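Local structure of sulfur oxygenase/reductase (Halothiobacillus neapolitanus, 6QPA) at residues Val161-Val167 against Pro250-His256; His171-Phe175 against Gly285-Leu290; Met12-Ala16 against Met109-Gly113; Gln47-Ile53 against Met297-Met303. The protein probably catalyses the oxygen-dependent oxidation and disproportionation of elemental sulfur at a mononuclear iron site, within a shell of 24 identical subunits. All blocks are in the same frame, centred on the assembly; numbering follows the deposited sequence. Where two conformers were deposited one is given.

Interaction 1 (Val161-Val167 against Pro250-His256)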
loop_
_atom_site.group_PDB
_atom_site.type_symbol
_atom_site.label_atom_id
_atom_site.label_comp_id
_atom_site.label_asym_id
_atom_site.label_seq_id
_atom_site.Cartn_x
_atom_site.Cartn_y
_atom_site.Cartn_z
ATOM N N VAL A 161 34.636 -22.394 -32.261
ATOM C CA VAL A 161 33.596 -22.527 -33.262
ATOM C C VAL A 161 33.837 -23.826 -34.020
ATOM O O VAL A 161 34.988 -24.160 -34.322
ATOM C CB VAL A 161 33.638 -21.292 -34.181
ATOM C CG1 VAL A 161 33.122 -21.611 -35.504
ATOM C CG2 VAL A 161 32.860 -20.139 -33.529
ATOM N N ILE A 162 32.772 -24.577 -34.294
ATOM C CA ILE A 162 32.883 -25.824 -35.056
ATOM C C ILE A 162 31.968 -25.739 -36.273
ATOM O O ILE A 162 30.745 -25.586 -36.127
ATOM C CB ILE A 162 32.532 -27.057 -34.214
ATOM C CG1 ILE A 162 33.430 -27.128 -32.969
ATOM C CG2 ILE A 162 32.693 -28.330 -35.075
ATOM C CD1 ILE A 162 33.111 -28.319 -32.056
ATOM N N GLY A 163 32.557 -25.831 -37.462
ATOM C CA GLY A 163 31.811 -25.816 -38.703
ATOM C C GLY A 163 31.577 -27.220 -39.230
ATOM O O GLY A 163 32.524 -27.951 -39.516
ATOM N N ASP A 164 30.299 -27.594 -39.347
ATOM C CA ASP A 164 29.899 -28.920 -39.793
ATOM C C ASP A 164 29.784 -28.940 -41.322
ATOM O O ASP A 164 28.998 -28.187 -41.907
ATOM C CB ASP A 164 28.574 -29.306 -39.133
ATOM C CG ASP A 164 28.295 -30.797 -39.220
ATOM O OD1 ASP A 164 28.923 -31.461 -40.059
ATOM O OD2 ASP A 164 27.474 -31.318 -38.442
ATOM N N HIS A 165 30.553 -29.810 -41.966
ATOM C CA HIS A 165 30.545 -29.934 -43.416
ATOM C C HIS A 165 30.347 -31.394 -43.791
ATOM O O HIS A 165 31.047 -32.266 -43.262
ATOM C CB HIS A 165 31.857 -29.446 -44.034
ATOM C CG HIS A 165 32.226 -28.041 -43.684
ATOM N ND1 HIS A 165 32.667 -27.672 -42.430
ATOM C CD2 HIS A 165 32.246 -26.914 -44.438
ATOM C CE1 HIS A 165 32.925 -26.375 -42.419
ATOM N NE2 HIS A 165 32.683 -25.891 -43.627
ATOM N N TRP A 166 29.408 -31.661 -44.698
ATOM C CA TRP A 166 29.313 -32.962 -45.353
ATOM C C TRP A 166 29.806 -32.798 -46.782
ATOM O O TRP A 166 29.249 -31.999 -47.539
ATOM C CB TRP A 166 27.890 -33.514 -45.356
ATOM C CG TRP A 166 27.276 -33.788 -44.021
ATOM C CD1 TRP A 166 27.729 -33.384 -42.785
ATOM C CD2 TRP A 166 26.069 -34.524 -43.782
ATOM N NE1 TRP A 166 26.875 -33.828 -41.806
ATOM C CE2 TRP A 166 25.851 -34.532 -42.386
ATOM C CE3 TRP A 166 25.156 -35.184 -44.612
ATOM C CZ2 TRP A 166 24.758 -35.171 -41.803
ATOM C CZ3 TRP A 166 24.072 -35.819 -44.035
ATOM C CH2 TRP A 166 23.875 -35.799 -42.643
ATOM N N VAL A 167 30.824 -33.580 -47.154
ATOM C CA VAL A 167 31.553 -33.399 -48.402
ATOM C C VAL A 167 31.063 -34.404 -49.435
ATOM O O VAL A 167 30.807 -35.572 -49.103
ATOM C CB VAL A 167 33.076 -33.521 -48.160
ATOM C CG1 VAL A 167 33.851 -33.583 -49.490
ATOM C CG2 VAL A 167 33.555 -32.325 -47.320
ATOM N N PRO A 250 27.568 -39.031 -46.542
ATOM C CA PRO A 250 28.761 -38.324 -47.033
ATOM C C PRO A 250 29.740 -38.003 -45.904
ATOM O O PRO A 250 29.316 -37.826 -44.773
ATOM C CB PRO A 250 28.187 -37.026 -47.628
ATOM C CG PRO A 250 26.774 -37.344 -47.946
ATOM C CD PRO A 250 26.327 -38.316 -46.884
ATOM N N THR A 251 31.029 -37.974 -46.222
ATOM C CA THR A 251 32.055 -37.755 -45.219
ATOM C C THR A 251 31.823 -36.464 -44.465
ATOM O O THR A 251 31.652 -35.393 -45.068
ATOM C CB THR A 251 33.426 -37.713 -45.881
ATOM O OG1 THR A 251 33.628 -38.917 -46.635
ATOM C CG2 THR A 251 34.502 -37.553 -44.832
ATOM N N GLN A 252 31.849 -36.557 -43.140
ATOM C CA GLN A 252 31.724 -35.370 -42.307
ATOM C C GLN A 252 33.095 -34.816 -41.978
ATOM O O GLN A 252 33.986 -35.558 -41.552
ATOM C CB GLN A 252 30.984 -35.671 -41.004
ATOM C CG GLN A 252 30.952 -34.470 -40.074
ATOM C CD GLN A 252 30.296 -34.802 -38.763
ATOM O OE1 GLN A 252 30.743 -35.699 -38.062
ATOM N NE2 GLN A 252 29.220 -34.098 -38.433
ATOM N N TYR A 253 33.255 -33.511 -42.158
ATOM C CA TYR A 253 34.406 -32.783 -41.645
ATOM C C TYR A 253 33.933 -31.755 -40.638
ATOM O O TYR A 253 32.967 -31.028 -40.904
ATOM C CB TYR A 253 35.169 -32.076 -42.768
ATOM C CG TYR A 253 35.981 -32.989 -43.676
ATOM C CD1 TYR A 253 35.387 -33.674 -44.719
ATOM C CD2 TYR A 253 37.357 -33.122 -43.507
ATOM C CE1 TYR A 253 36.140 -34.498 -45.565
ATOM C CE2 TYR A 253 38.126 -33.938 -44.347
ATOM C CZ TYR A 253 37.511 -34.624 -45.370
ATOM O OH TYR A 253 38.276 -35.407 -46.208
ATOM N N LEU A 254 34.619 -31.682 -39.498
ATOM C CA LEU A 254 34.410 -30.623 -38.519
ATOM C C LEU A 254 35.575 -29.657 -38.599
ATOM O O LEU A 254 36.730 -30.059 -38.419
ATOM C CB LEU A 254 34.300 -31.177 -37.106
ATOM C CG LEU A 254 33.102 -32.093 -36.949
ATOM C CD1 LEU A 254 32.962 -32.518 -35.484
ATOM C CD2 LEU A 254 31.872 -31.343 -37.425
ATOM N N VAL A 255 35.274 -28.389 -38.854
ATOM C CA VAL A 255 36.296 -27.357 -38.930
ATOM C C VAL A 255 36.304 -26.612 -37.598
ATOM O O VAL A 255 35.387 -25.845 -37.292
ATOM C CB VAL A 255 36.051 -26.423 -40.121
ATOM C CG1 VAL A 255 37.045 -25.255 -40.093
ATOM C CG2 VAL A 255 36.162 -27.222 -41.435
ATOM N N HIS A 256 37.360 -26.820 -36.817
ATOM C CA HIS A 256 37.486 -26.279 -35.463
ATOM C C HIS A 256 38.290 -24.983 -35.543
ATOM O O HIS A 256 39.430 -24.998 -36.009
ATOM C CB HIS A 256 38.159 -27.331 -34.579
ATOM C CG HIS A 256 38.594 -26.855 -33.223
ATOM N ND1 HIS A 256 38.138 -27.435 -32.060
ATOM C CD2 HIS A 256 39.518 -25.940 -32.846
ATOM C CE1 HIS A 256 38.724 -26.866 -31.023
ATOM N NE2 HIS A 256 39.573 -25.960 -31.473
HETATM O O HOH W 1 31.943 -38.179 -49.226
#

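Interaction 2 (His171-Phe175 against Gly285-Leu290)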
loop_
_atom_site.group_PDB
_atom_site.type_symbol
_atom_site.label_atom_id
_atom_site.label_comp_id
_atom_site.label_asym_id
_atom_site.label_seq_id
_atom_site.Cartn_x
_atom_site.Cartn_y
_atom_site.Cartn_z
ATOM N N HIS A 171 35.115 -35.712 -53.343
ATOM C CA HIS A 171 35.641 -34.357 -53.214
ATOM C C HIS A 171 36.464 -34.153 -51.946
ATOM O O HIS A 171 36.828 -33.016 -51.633
ATOM C CB HIS A 171 34.492 -33.350 -53.247
ATOM C CG HIS A 171 33.788 -33.281 -54.563
ATOM N ND1 HIS A 171 33.586 -32.093 -55.235
ATOM C CD2 HIS A 171 33.257 -34.256 -55.349
ATOM C CE1 HIS A 171 32.945 -32.333 -56.367
ATOM N NE2 HIS A 171 32.738 -33.638 -56.462
ATOM N N GLU A 172 36.769 -35.230 -51.213
ATOM C CA GLU A 172 37.385 -35.082 -49.897
ATOM C C GLU A 172 38.717 -34.345 -49.992
ATOM O O GLU A 172 38.968 -33.380 -49.258
ATOM C CB GLU A 172 37.563 -36.453 -49.242
ATOM C CG GLU A 172 36.290 -37.037 -48.613
ATOM C CD GLU A 172 35.449 -37.841 -49.620
ATOM O OE1 GLU A 172 35.788 -37.819 -50.823
ATOM O OE2 GLU A 172 34.463 -38.500 -49.205
ATOM N N LYS A 173 39.569 -34.764 -50.918
ATOM C CA LYS A 173 40.898 -34.176 -51.004
ATOM C C LYS A 173 40.830 -32.712 -51.407
ATOM O O LYS A 173 41.578 -31.884 -50.875
ATOM C CB LYS A 173 41.751 -34.967 -52.005
ATOM C CG LYS A 173 43.160 -34.423 -52.166
ATOM C CD LYS A 173 43.959 -35.167 -53.234
ATOM C CE LYS A 173 45.364 -34.585 -53.344
ATOM N NZ LYS A 173 46.204 -35.278 -54.358
ATOM N N ALA A 174 39.969 -32.386 -52.373
ATOM C CA ALA A 174 39.791 -30.995 -52.782
ATOM C C ALA A 174 39.262 -30.145 -51.631
ATOM O O ALA A 174 39.695 -29.000 -51.448
ATOM C CB ALA A 174 38.867 -30.908 -54.005
ATOM N N PHE A 175 38.311 -30.678 -50.859
ATOM C CA PHE A 175 37.814 -29.957 -49.688
ATOM C C PHE A 175 38.941 -29.685 -48.703
ATOM O O PHE A 175 39.074 -28.568 -48.181
ATOM C CB PHE A 175 36.699 -30.745 -48.988
ATOM C CG PHE A 175 36.341 -30.199 -47.635
ATOM C CD1 PHE A 175 35.390 -29.186 -47.506
ATOM C CD2 PHE A 175 36.996 -30.646 -46.493
ATOM C CE1 PHE A 175 35.078 -28.644 -46.252
ATOM C CE2 PHE A 175 36.698 -30.113 -45.238
ATOM C CZ PHE A 175 35.739 -29.122 -45.108
ATOM N N GLY A 285 37.023 -23.623 -53.064
ATOM C CA GLY A 285 37.728 -24.663 -52.360
ATOM C C GLY A 285 36.901 -25.374 -51.307
ATOM O O GLY A 285 37.259 -26.488 -50.924
ATOM N N VAL A 286 35.811 -24.765 -50.831
ATOM C CA VAL A 286 35.014 -25.379 -49.770
ATOM C C VAL A 286 33.565 -25.549 -50.225
ATOM O O VAL A 286 33.070 -26.675 -50.325
ATOM C CB VAL A 286 35.085 -24.575 -48.457
ATOM C CG1 VAL A 286 34.127 -25.178 -47.406
ATOM C CG2 VAL A 286 36.513 -24.541 -47.925
ATOM N N LEU A 287 32.877 -24.442 -50.518
ATOM C CA LEU A 287 31.443 -24.526 -50.790
ATOM C C LEU A 287 31.127 -25.416 -51.988
ATOM O O LEU A 287 30.073 -26.062 -52.016
ATOM C CB LEU A 287 30.852 -23.128 -51.001
ATOM C CG LEU A 287 30.829 -22.171 -49.786
ATOM C CD1 LEU A 287 30.068 -20.892 -50.092
ATOM C CD2 LEU A 287 30.238 -22.840 -48.567
ATOM N N ALA A 288 32.005 -25.432 -52.996
ATOM C CA ALA A 288 31.797 -26.211 -54.205
ATOM C C ALA A 288 31.821 -27.714 -53.965
ATOM O O ALA A 288 31.413 -28.462 -54.855
ATOM C CB ALA A 288 32.862 -25.854 -55.254
ATOM N N HIS A 289 32.274 -28.180 -52.798
ATOM C CA HIS A 289 32.461 -29.608 -52.585
ATOM C C HIS A 289 31.518 -30.195 -51.553
ATOM O O HIS A 289 31.706 -31.345 -51.141
ATOM C CB HIS A 289 33.910 -29.868 -52.193
ATOM C CG HIS A 289 34.883 -29.316 -53.184
ATOM N ND1 HIS A 289 34.863 -29.678 -54.515
ATOM C CD2 HIS A 289 35.906 -28.441 -53.046
ATOM C CE1 HIS A 289 35.828 -29.044 -55.156
ATOM N NE2 HIS A 289 36.471 -28.281 -54.289
ATOM N N LEU A 290 30.505 -29.446 -51.138
ATOM C CA LEU A 290 29.672 -29.814 -50.008
ATOM C C LEU A 290 28.334 -30.379 -50.451
ATOM O O LEU A 290 27.690 -29.851 -51.362
ATOM C CB LEU A 290 29.418 -28.607 -49.112
ATOM C CG LEU A 290 30.647 -27.941 -48.516
ATOM C CD1 LEU A 290 30.171 -26.807 -47.576
ATOM C CD2 LEU A 290 31.491 -28.969 -47.771
#

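Interaction 3 (Met12-Ala16 against Met109-Gly113)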
loop_
_atom_site.group_PDB
_atom_site.type_symbol
_atom_site.label_atom_id
_atom_site.label_comp_id
_atom_site.label_asym_id
_atom_site.label_seq_id
_atom_site.Cartn_x
_atom_site.Cartn_y
_atom_site.Cartn_z
ATOM N N MET A 12 29.381 -36.236 -28.399
ATOM C CA MET A 12 28.403 -35.206 -28.732
ATOM C C MET A 12 27.095 -35.535 -28.036
ATOM O O MET A 12 26.568 -36.644 -28.197
ATOM C CB MET A 12 28.192 -35.124 -30.238
ATOM C CG MET A 12 29.448 -34.836 -31.030
ATOM S SD MET A 12 29.157 -35.164 -32.776
ATOM C CE MET A 12 30.664 -34.498 -33.472
ATOM N N ALA A 13 26.593 -34.584 -27.249
ATOM C CA ALA A 13 25.318 -34.707 -26.563
ATOM C C ALA A 13 24.609 -33.362 -26.586
ATOM O O ALA A 13 25.227 -32.319 -26.795
ATOM C CB ALA A 13 25.496 -35.158 -25.109
ATOM N N LYS A 14 23.299 -33.394 -26.373
ATOM C CA LYS A 14 22.510 -32.185 -26.158
ATOM C C LYS A 14 21.844 -32.308 -24.799
ATOM O O LYS A 14 21.182 -33.311 -24.516
ATOM C CB LYS A 14 21.500 -31.957 -27.279
ATOM C CG LYS A 14 22.174 -31.610 -28.610
ATOM C CD LYS A 14 21.159 -31.350 -29.701
ATOM C CE LYS A 14 21.834 -30.879 -30.983
ATOM N NZ LYS A 14 22.566 -29.581 -30.758
ATOM N N ILE A 15 22.070 -31.316 -23.942
ATOM C CA ILE A 15 21.671 -31.402 -22.555
ATOM C C ILE A 15 20.738 -30.248 -22.223
ATOM O O ILE A 15 20.737 -29.193 -22.875
ATOM C CB ILE A 15 22.893 -31.415 -21.615
ATOM C CG1 ILE A 15 23.592 -30.054 -21.635
ATOM C CG2 ILE A 15 23.877 -32.523 -22.061
ATOM C CD1 ILE A 15 24.769 -29.981 -20.747
ATOM N N ALA A 16 19.951 -30.461 -21.169
ATOM C CA ALA A 16 18.990 -29.468 -20.723
ATOM C C ALA A 16 19.705 -28.232 -20.200
ATOM O O ALA A 16 20.687 -28.325 -19.468
ATOM C CB ALA A 16 18.074 -30.055 -19.639
ATOM N N MET A 109 20.063 -35.363 -17.446
ATOM C CA MET A 109 20.061 -34.076 -18.115
ATOM C C MET A 109 20.205 -34.210 -19.629
ATOM O O MET A 109 20.252 -33.191 -20.320
ATOM C CB MET A 109 21.182 -33.185 -17.567
ATOM C CG MET A 109 22.564 -33.573 -18.086
ATOM S SD MET A 109 23.833 -32.484 -17.437
ATOM C CE MET A 109 25.340 -33.122 -18.169
ATOM N N VAL A 110 20.285 -35.434 -20.160
ATOM C CA VAL A 110 20.525 -35.669 -21.583
ATOM C C VAL A 110 19.193 -35.691 -22.328
ATOM O O VAL A 110 18.248 -36.388 -21.937
ATOM C CB VAL A 110 21.316 -36.975 -21.802
ATOM C CG1 VAL A 110 21.358 -37.354 -23.275
ATOM C CG2 VAL A 110 22.738 -36.819 -21.271
ATOM N N ILE A 111 19.119 -34.906 -23.394
ATOM C CA ILE A 111 17.971 -34.884 -24.277
ATOM C C ILE A 111 18.269 -35.587 -25.594
ATOM O O ILE A 111 17.356 -36.157 -26.199
ATOM C CB ILE A 111 17.515 -33.422 -24.509
ATOM C CG1 ILE A 111 16.864 -32.874 -23.227
ATOM C CG2 ILE A 111 16.586 -33.266 -25.733
ATOM C CD1 ILE A 111 16.714 -31.388 -23.201
ATOM N N GLU A 112 19.522 -35.592 -26.034
ATOM C CA GLU A 112 19.928 -36.243 -27.269
ATOM C C GLU A 112 21.380 -36.680 -27.108
ATOM O O GLU A 112 22.166 -36.017 -26.423
ATOM C CB GLU A 112 19.742 -35.283 -28.451
ATOM C CG GLU A 112 19.723 -35.897 -29.825
ATOM C CD GLU A 112 19.357 -34.871 -30.889
ATOM O OE1 GLU A 112 19.084 -33.692 -30.536
ATOM O OE2 GLU A 112 19.353 -35.252 -32.080
ATOM N N GLY A 113 21.728 -37.812 -27.717
ATOM C CA GLY A 113 23.064 -38.353 -27.578
ATOM C C GLY A 113 23.178 -39.337 -26.423
ATOM O O GLY A 113 22.173 -39.724 -25.827
#

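Interaction 4 (Gln47-Ile53 against Met297-Met303)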
loop_
_atom_site.group_PDB
_atom_site.type_symbol
_atom_site.label_atom_id
_atom_site.label_comp_id
_atom_site.label_asym_id
_atom_site.label_seq_id
_atom_site.Cartn_x
_atom_site.Cartn_y
_atom_site.Cartn_z
ATOM N N GLN A 47 36.332 -29.715 -22.943
ATOM C CA GLN A 47 34.913 -29.717 -22.613
ATOM C C GLN A 47 34.295 -28.444 -23.188
ATOM O O GLN A 47 34.599 -27.329 -22.740
ATOM C CB GLN A 47 34.680 -29.834 -21.106
ATOM C CG GLN A 47 33.206 -30.101 -20.750
ATOM C CD GLN A 47 32.932 -30.099 -19.253
ATOM O OE1 GLN A 47 33.330 -29.179 -18.537
ATOM N NE2 GLN A 47 32.236 -31.129 -18.775
ATOM N N LEU A 48 33.455 -28.604 -24.207
ATOM C CA LEU A 48 32.893 -27.476 -24.935
ATOM C C LEU A 48 31.394 -27.409 -24.680
ATOM O O LEU A 48 30.680 -28.393 -24.893
ATOM C CB LEU A 48 33.171 -27.620 -26.427
ATOM C CG LEU A 48 34.619 -27.792 -26.878
ATOM C CD1 LEU A 48 34.673 -27.988 -28.397
ATOM C CD2 LEU A 48 35.433 -26.563 -26.495
ATOM N N LEU A 49 30.920 -26.254 -24.225
ATOM C CA LEU A 49 29.501 -26.014 -24.012
ATOM C C LEU A 49 29.000 -25.031 -25.063
ATOM O O LEU A 49 29.590 -23.963 -25.246
ATOM C CB LEU A 49 29.237 -25.476 -22.595
ATOM C CG LEU A 49 27.751 -25.323 -22.261
ATOM C CD1 LEU A 49 27.072 -26.695 -22.304
ATOM C CD2 LEU A 49 27.552 -24.664 -20.891
ATOM N N GLN A 50 27.930 -25.381 -25.767
ATOM C CA GLN A 50 27.454 -24.488 -26.824
ATOM C C GLN A 50 26.887 -23.200 -26.238
ATOM O O GLN A 50 26.172 -23.222 -25.233
ATOM C CB GLN A 50 26.395 -25.167 -27.686
ATOM C CG GLN A 50 25.882 -24.271 -28.795
ATOM C CD GLN A 50 24.850 -24.978 -29.644
ATOM O OE1 GLN A 50 24.304 -26.006 -29.249
ATOM N NE2 GLN A 50 24.578 -24.433 -30.806
ATOM N N THR A 51 27.239 -22.067 -26.862
ATOM C CA THR A 51 26.722 -20.756 -26.498
ATOM C C THR A 51 25.847 -20.132 -27.572
ATOM O O THR A 51 25.109 -19.190 -27.271
ATOM C CB THR A 51 27.881 -19.788 -26.217
ATOM O OG1 THR A 51 28.752 -19.757 -27.359
ATOM C CG2 THR A 51 28.656 -20.227 -24.989
ATOM N N GLY A 52 25.895 -20.638 -28.800
ATOM C CA GLY A 52 25.091 -20.069 -29.867
ATOM C C GLY A 52 25.497 -20.654 -31.210
ATOM O O GLY A 52 26.086 -21.736 -31.279
ATOM N N ILE A 53 25.165 -19.922 -32.277
ATOM C CA ILE A 53 25.494 -20.323 -33.644
ATOM C C ILE A 53 25.895 -19.082 -34.428
ATOM O O ILE A 53 25.749 -17.945 -33.968
ATOM C CB ILE A 53 24.324 -21.012 -34.378
ATOM C CG1 ILE A 53 23.213 -19.978 -34.657
ATOM C CG2 ILE A 53 23.815 -22.248 -33.639
ATOM C CD1 ILE A 53 22.157 -20.442 -35.664
ATOM N N MET A 297 28.526 -23.878 -35.081
ATOM C CA MET A 297 28.096 -23.764 -33.691
ATOM C C MET A 297 29.179 -23.078 -32.860
ATOM O O MET A 297 30.370 -23.346 -33.033
ATOM C CB MET A 297 27.779 -25.143 -33.096
ATOM C CG MET A 297 26.657 -25.882 -33.818
ATOM S SD MET A 297 26.583 -27.626 -33.365
ATOM C CE MET A 297 26.104 -27.489 -31.635
ATOM N N PHE A 298 28.759 -22.190 -31.957
ATOM C CA PHE A 298 29.660 -21.484 -31.054
ATOM C C PHE A 298 29.712 -22.203 -29.706
ATOM O O PHE A 298 28.676 -22.596 -29.173
ATOM C CB PHE A 298 29.202 -20.036 -30.825
ATOM C CG PHE A 298 29.529 -19.088 -31.952
ATOM C CD1 PHE A 298 29.444 -19.501 -33.283
ATOM C CD2 PHE A 298 29.908 -17.766 -31.676
ATOM C CE1 PHE A 298 29.727 -18.613 -34.325
ATOM C CE2 PHE A 298 30.199 -16.875 -32.705
ATOM C CZ PHE A 298 30.099 -17.297 -34.039
ATOM N N PHE A 299 30.920 -22.342 -29.153
ATOM C CA PHE A 299 31.149 -22.995 -27.871
ATOM C C PHE A 299 32.081 -22.187 -26.974
ATOM O O PHE A 299 32.979 -21.476 -27.440
ATOM C CB PHE A 299 31.815 -24.351 -28.025
ATOM C CG PHE A 299 31.009 -25.364 -28.758
ATOM C CD1 PHE A 299 31.054 -25.425 -30.144
ATOM C CD2 PHE A 299 30.249 -26.294 -28.068
ATOM C CE1 PHE A 299 30.349 -26.385 -30.834
ATOM C CE2 PHE A 299 29.534 -27.267 -28.750
ATOM C CZ PHE A 299 29.583 -27.306 -30.146
ATOM N N SER A 300 31.919 -22.391 -25.669
ATOM C CA SER A 300 32.894 -21.950 -24.704
ATOM C C SER A 300 33.630 -23.158 -24.152
ATOM O O SER A 300 32.984 -24.143 -23.777
ATOM C CB SER A 300 32.225 -21.189 -23.565
ATOM O OG SER A 300 33.209 -20.899 -22.603
ATOM N N PRO A 301 34.954 -23.163 -24.141
ATOM C CA PRO A 301 35.669 -24.272 -23.498
ATOM C C PRO A 301 35.582 -24.147 -21.980
ATOM O O PRO A 301 36.136 -23.215 -21.392
ATOM C CB PRO A 301 37.108 -24.110 -24.012
ATOM C CG PRO A 301 37.238 -22.650 -24.303
ATOM C CD PRO A 301 35.870 -22.190 -24.761
ATOM N N MET A 302 34.839 -25.048 -21.340
ATOM C CA MET A 302 34.655 -24.962 -19.898
ATOM C C MET A 302 35.908 -25.409 -19.161
ATOM O O MET A 302 36.374 -24.738 -18.236
ATOM C CB MET A 302 33.465 -25.816 -19.466
ATOM C CG MET A 302 32.099 -25.302 -19.835
ATOM S SD MET A 302 32.009 -23.476 -19.911
ATOM C CE MET A 302 31.666 -23.059 -18.195
ATOM N N MET A 303 36.439 -26.571 -19.529
ATOM C CA MET A 303 37.605 -27.160 -18.889
ATOM C C MET A 303 38.480 -27.666 -20.011
ATOM O O MET A 303 37.964 -28.099 -21.040
ATOM C CB MET A 303 37.249 -28.327 -17.947
ATOM C CG MET A 303 36.247 -27.983 -16.856
ATOM S SD MET A 303 36.095 -29.283 -15.608
ATOM C CE MET A 303 34.305 -29.394 -15.444
HETATM O O HOH W 2 31.796 -18.578 -26.414
#

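Interaction 1 (Val161-Val167 against Pro250-His256)
Gly163 O is gripped by two donors: Val255 N comes across the strands at 2.9 Å in a nearly straight bond (168°), and ND1 of His165, two residues along, adds a weak one. The imidazole leans back that way because its CG stands beside the backbone N, chi1 -56°. In this pose its CE1 presses on Val255 CG2 at 3.5 Å, while Tyr253 O lies in the ring plane at its edge. On the same face Val167 CG2 packs against Tyr253 CD1, also 3.5 Å away, and the phenol OH hydrogen-bonds to Glu176. The face of Asp164 and Gln252 is more polar. The extended Gln252 crosses Asp164 at about a right angle and gives NE2 to Asp164 OD1, 3.1 Å, on the syn side but 33° out of the carboxylate plane; OD2 gets a weak share. Ile162 CG2 rests on Leu254 CB (3.8 Å). At the Pro250 end a water accepts from Thr251 N and donates to Val167 O. Hydrogen-bonded pairs such as Gly163 with Val255, alternating with non-hydrogen-bonded ones such as Asp164 with Leu254, mark neighbouring strands of an antiparallel sheet, here the curled sheet of a family in the dimeric alpha-beta barrel clan.

Interaction 2 (His171-Phe175 against Gly285-Leu290)
His171 and His289 meet nitrogen to nitrogen: ND1 of His171 and ND1 of His289 are 2.8 Å apart in a hydrogen bond whose donor could be either. The rings touch rim to rim with their planes 57° apart. Such a bond is consistent with one ND1 carrying the proton and the other accepting it. His289 is held between methyl groups as well. Ala174 CB makes a CH-pi contact over one face, 3.8 Å from the ring centroid, and Ala288 CB lies over the opposite face, with Gly285 O in plane at the edge. An alanine in place of His289 is likely to leave His171 ND1 without its partner and open a gap over the Ala174 methyl. Deeper in, Phe175 CE1 wedges against Val286 CG1 at 3.8 Å and Leu290 CD2 at 3.9 Å; its CG points anti to the backbone N (chi1 168°), which carries the ring inward to Tyr253 and His165. Behind these contacts, Phe175 N bonds to His171 O at 2.9 Å in the first turn of helix 172-189, and His289 N to Val286 O. Asn234 of a second subunit holds Leu287 O and Leu290 O. His171 occupies the N-cap position of its helix, and His289 sits in the type I turn leading from helix 276-287 into strand 290-305: a helix start packed against a helix-to-strand turn.

Interaction 3 (Met12-Ala16 against Met109-Gly113)
Lys14 and Glu112 lie side by side across a classic beta bulge, in which both Ile111 and Glu112 face Lys14 where strand 7-15 runs antiparallel to the start of strand 110-125. Lys14 CB sits 3.9 Å from Glu112 CB. The chain then runs extended along its neighbour, and CD comes to 3.2 Å from Glu112 OE1, with CE farther off. A turn about the CD-CE bond (chi4 -62°) carries NZ aside, leaving it 5.4 Å from Glu112 OE1: opposite charges near each other, but not in contact. With an alanine in place of Lys14, the Glu112 carboxylate is likely to be freer to turn, having lost the aliphatic chain beside it and the nearby positive charge. The backbone does the firmer holding. Lys14 O takes two donors, Ile111 N at 2.8 Å and Glu112 N at 3.2 Å, while Lys14 N gives to Glu112 O. Beyond the bulge, Ile15 CD1 lies alongside the Met109 side chain, against its CE, and Ala16 CB touches Ile111 CD1. Ile111 O goes on to Tyr295 OH of a second subunit, placing the bulge at a subunit interface. Gly113 has its phi at 92°, and a CB there would run into Met12 O and Ala13 CA.

Interaction 4 (Gln47-Ile53 against Met297-Met303)
Gln50 and Met297 cross at about a right angle in the tight part of this contact. The methyl CE of Met297 lies 3.4 Å from Gln50 CD, brought against the amide by the bend at chi3 (66°). The amide itself cannot easily swing: OE1 accepts from Gly75 N, and NE2 gives a straight bond, 3.1 Å, to Gly52 O, which lies in the plane of the amide, though NE2 itself stands well above the Gly52 carbonyl plane. Phe298 N reaches that same oxygen at 2.8 Å from the opposite face. Next along, the Phe299 ring brings CD2 to 3.6 Å from Leu48 CB and 3.4 Å from Gln50 N, while Leu48 CD2 packs on Pro301 CB. Strands 42-53 and 290-305 pair antiparallel here within the main sheet of the subunit, and the register slips at a classic beta bulge: Thr51 and Gly52 both face Phe298, whose O takes Thr51 N at 2.8 Å and Gly52 N weakly. The side of Thr51, Ser300 and Met302 is looser. A water there has weak bonds to Thr51 OG1 and Phe299 O, Thr51 CG2 stands 4.0 Å from Ser300 CB, and the exposed Met302 was modelled in two conformers. At the far end Gln47 and Met303 lie side by side, Gln47 N bonding to Met303 O, and the Met303 side chain packs on Gln267 of a third subunit.

Interactions 1 and 4 are the buried pair, and they adjoin: strands 159-167 and 290-305 are neighbours, joined by Ile162 N to Met297 O, with Ile162 CD1 touching both Phe299 and Leu48. Interaction 3 belongs to the same sheet, touching interaction 1 through Met12 CE on Leu254 CD1, but it is partly exposed, and a second subunit bonds to some of its backbone oxygens. Interaction 2 lies at the margin of the sheet, where helix 276-287 gives way to strand 290-305; it packs on interaction 1 through Phe175 on Tyr253 and Glu172 on Thr251. The sheet contacts depend on backbone bonds, with bulges in 3 and 4; the one hydrogen bond across interaction 2 joins two side chains.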